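Local structure of putative lipoprotein (Pectobacterium atrosepticum SCRI1043, 3BDU) at residues Tyr32-Ala35 / Tyr36-Gln40. The protein is of unknown function but is probably a small membrane-anchored bacterial lipoprotein, represented here by its DUF903 domain of the SH3 clan. Residues are numbered along the deposited sequence; the frame is centred on the assembly and turned at random.
Sequences YTDA and YGQQQ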
ATOM      1  N   TYR A  32       2.414   3.070  21.303  1.00 16.28           N
ATOM      2  CA  TYR A  32       2.162   4.093  22.320  1.00 17.10           C
ATOM      3  C   TYR A  32       1.983   3.472  23.697  1.00 17.63           C
ATOM      4  O   TYR A  32       1.951   2.254  23.841  1.00 17.88           O
ATOM      5  CB  TYR A  32       0.895   4.905  21.985  1.00 15.86           C
ATOM      6  CG  TYR A  32      -0.400   4.116  22.019  1.00 19.82           C
ATOM      7  CD1 TYR A  32      -0.755   3.272  20.969  1.00 18.85           C
ATOM      8  CD2 TYR A  32      -1.266   4.201  23.112  1.00 20.57           C
ATOM      9  CE1 TYR A  32      -1.933   2.529  20.998  1.00 17.48           C
ATOM     10  CE2 TYR A  32      -2.452   3.455  23.155  1.00 18.38           C
ATOM     11  CZ  TYR A  32      -2.778   2.622  22.093  1.00 20.51           C
ATOM     12  OH  TYR A  32      -3.930   1.867  22.129  1.00 18.40           O
ATOM     13  N   THR A  33       1.859   4.329  24.707  1.00 18.76           N
ATOM     14  CA  THR A  33       1.638   3.893  26.082  1.00 20.06           C
ATOM     15  C   THR A  33       0.294   4.489  26.486  1.00 20.27           C
ATOM     16  O   THR A  33       0.069   5.685  26.306  1.00 17.88           O
ATOM     17  CB  THR A  33       2.729   4.441  27.026  1.00 22.52           C
ATOM     18  OG1 THR A  33       4.020   4.068  26.531  1.00 22.89           O
ATOM     19  CG2 THR A  33       2.554   3.871  28.433  1.00 22.43           C
ATOM     20  N   ASP A  34      -0.607   3.661  27.007  1.00 21.76           N
ATOM     21  CA  ASP A  34      -1.914   4.159  27.403  1.00 24.02           C
ATOM     22  C   ASP A  34      -1.889   4.791  28.788  1.00 26.50           C
ATOM     23  O   ASP A  34      -0.854   4.803  29.459  1.00 25.47           O
ATOM     24  CB  ASP A  34      -2.976   3.052  27.353  1.00 26.95           C
ATOM     25  CG  ASP A  34      -2.645   1.869  28.245  1.00 27.92           C
ATOM     26  OD1 ASP A  34      -2.085   2.073  29.346  1.00 27.95           O
ATOM     27  OD2 ASP A  34      -2.964   0.730  27.846  1.00 30.39           O
ATOM     28  N   ALA A  35      -3.039   5.314  29.203  1.00 28.01           N
ATOM     29  CA  ALA A  35      -3.176   5.977  30.497  1.00 30.95           C
ATOM     30  C   ALA A  35      -2.849   5.085  31.685  1.00 32.02           C
ATOM     31  O   ALA A  35      -2.704   5.569  32.806  1.00 33.13           O
ATOM     32  CB  ALA A  35      -4.593   6.539  30.644  1.00 31.75           C
ATOM     33  N   TYR A  36      -2.739   3.783  31.446  1.00 32.83           N
ATOM     34  CA  TYR A  36      -2.440   2.845  32.522  1.00 33.32           C
ATOM     35  C   TYR A  36      -1.002   2.348  32.502  1.00 31.42           C
ATOM     36  O   TYR A  36      -0.649   1.415  33.223  1.00 31.37           O
ATOM     37  CB  TYR A  36      -3.402   1.662  32.449  1.00 37.07           C
ATOM     38  CG  TYR A  36      -4.830   2.033  32.767  1.00 41.93           C
ATOM     39  CD1 TYR A  36      -5.198   2.409  34.058  1.00 44.34           C
ATOM     40  CD2 TYR A  36      -5.815   2.001  31.784  1.00 44.39           C
ATOM     41  CE1 TYR A  36      -6.516   2.742  34.365  1.00 46.61           C
ATOM     42  CE2 TYR A  36      -7.142   2.333  32.081  1.00 47.25           C
ATOM     43  CZ  TYR A  36      -7.482   2.701  33.375  1.00 47.26           C
ATOM     44  OH  TYR A  36      -8.786   3.018  33.683  1.00 49.77           O
ATOM     45  N   GLY A  37      -0.176   2.971  31.671  1.00 29.17           N
ATOM     46  CA  GLY A  37       1.220   2.585  31.587  1.00 27.55           C
ATOM     47  C   GLY A  37       1.483   1.341  30.760  1.00 27.15           C
ATOM     48  O   GLY A  37       2.610   0.851  30.713  1.00 25.93           O
ATOM     49  N   GLN A  38       0.456   0.825  30.100  1.00 26.19           N
ATOM     50  CA  GLN A  38       0.631  -0.369  29.281  1.00 25.49           C
ATOM     51  C   GLN A  38       1.040  -0.001  27.858  1.00 23.74           C
ATOM     52  O   GLN A  38       0.474   0.913  27.258  1.00 23.05           O
ATOM     53  CB  GLN A  38      -0.661  -1.188  29.236  1.00 28.87           C
ATOM     54  CG  GLN A  38      -0.487  -2.550  28.572  1.00 32.88           C
ATOM     55  CD  GLN A  38      -1.691  -3.454  28.747  1.00 36.78           C
ATOM     56  OE1 GLN A  38      -1.636  -4.647  28.440  1.00 39.11           O
ATOM     57  NE2 GLN A  38      -2.790  -2.893  29.238  1.00 38.57           N
ATOM     58  N   GLN A  39       2.031  -0.714  27.333  1.00 21.86           N
ATOM     59  CA  GLN A  39       2.507  -0.478  25.978  1.00 23.07           C
ATOM     60  C   GLN A  39       1.552  -1.158  25.009  1.00 21.29           C
ATOM     61  O   GLN A  39       1.257  -2.347  25.146  1.00 21.10           O
ATOM     62  CB  GLN A  39       3.922  -1.034  25.803  1.00 25.29           C
ATOM     63  CG  GLN A  39       4.970  -0.291  26.621  1.00 30.85           C
ATOM     64  CD  GLN A  39       6.389  -0.685  26.252  1.00 35.75           C
ATOM     65  OE1 GLN A  39       6.869  -1.755  26.626  1.00 39.33           O
ATOM     66  NE2 GLN A  39       7.063   0.178  25.495  1.00 37.86           N
ATOM     67  N   GLN A  40       1.077  -0.391  24.036  1.00 19.52           N
ATOM     68  CA  GLN A  40       0.124  -0.877  23.042  1.00 19.29           C
ATOM     69  C   GLN A  40       0.602  -0.549  21.631  1.00 18.63           C
ATOM     70  O   GLN A  40       1.422   0.348  21.439  1.00 15.86           O
ATOM     71  CB  GLN A  40      -1.230  -0.191  23.253  1.00 21.42           C
ATOM     72  CG  GLN A  40      -1.729  -0.201  24.687  1.00 26.34           C
ATOM     73  CD  GLN A  40      -2.611  -1.388  24.987  1.00 28.69           C
ATOM     74  OE1 GLN A  40      -2.980  -1.628  26.135  1.00 33.27           O
ATOM     75  NE2 GLN A  40      -2.967  -2.134  23.952  1.00 30.70           N
TER
HETATM   76  O   HOH W   1       4.926   2.490  24.240  1.00 35.10           O
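D34 grips the turn that follows it: its OD1 accepts Y36 N at 2.8 Å in a bent bond (138°) and Q38 N at 2.9 Å, the two donors arriving from opposite faces of the carboxylate plane. The torsion behind this is chi1 59°, which sets CG between the backbone N and the carbonyl carbon and swings the carboxylate back over the loop. D34 O also takes G37 N at 3.0 Å, closing a type I turn from D34 to G37, and D34 N bonds to Q38 O.

Equally tight is the strand end. Y32 and Q40 exchange two backbone hydrogen bonds, Q40 N to Y32 O being almost straight (179°). Beside them Q40 CB rests on one face of the Y32 ring, 3.8 Å from its centroid, in a CH-pi contact displaced toward the rim; the buried tyrosine also touches I15 and A17 of strand 14-18.

On the other sheet face T33 CG2 still packs against the G37 backbone, but T33 OG1 and the exposed Q39 meet loosely, through a water that Q39 NE2 binds weakly; Y36 marks the turn's solvent side. Beyond Q40 the sheet continues into a neighbouring subunit. This is an antiparallel beta hairpin with an Asx turn at D34 overlapping its type I turn, consistent with the SH3-like fold of the DUF903 family.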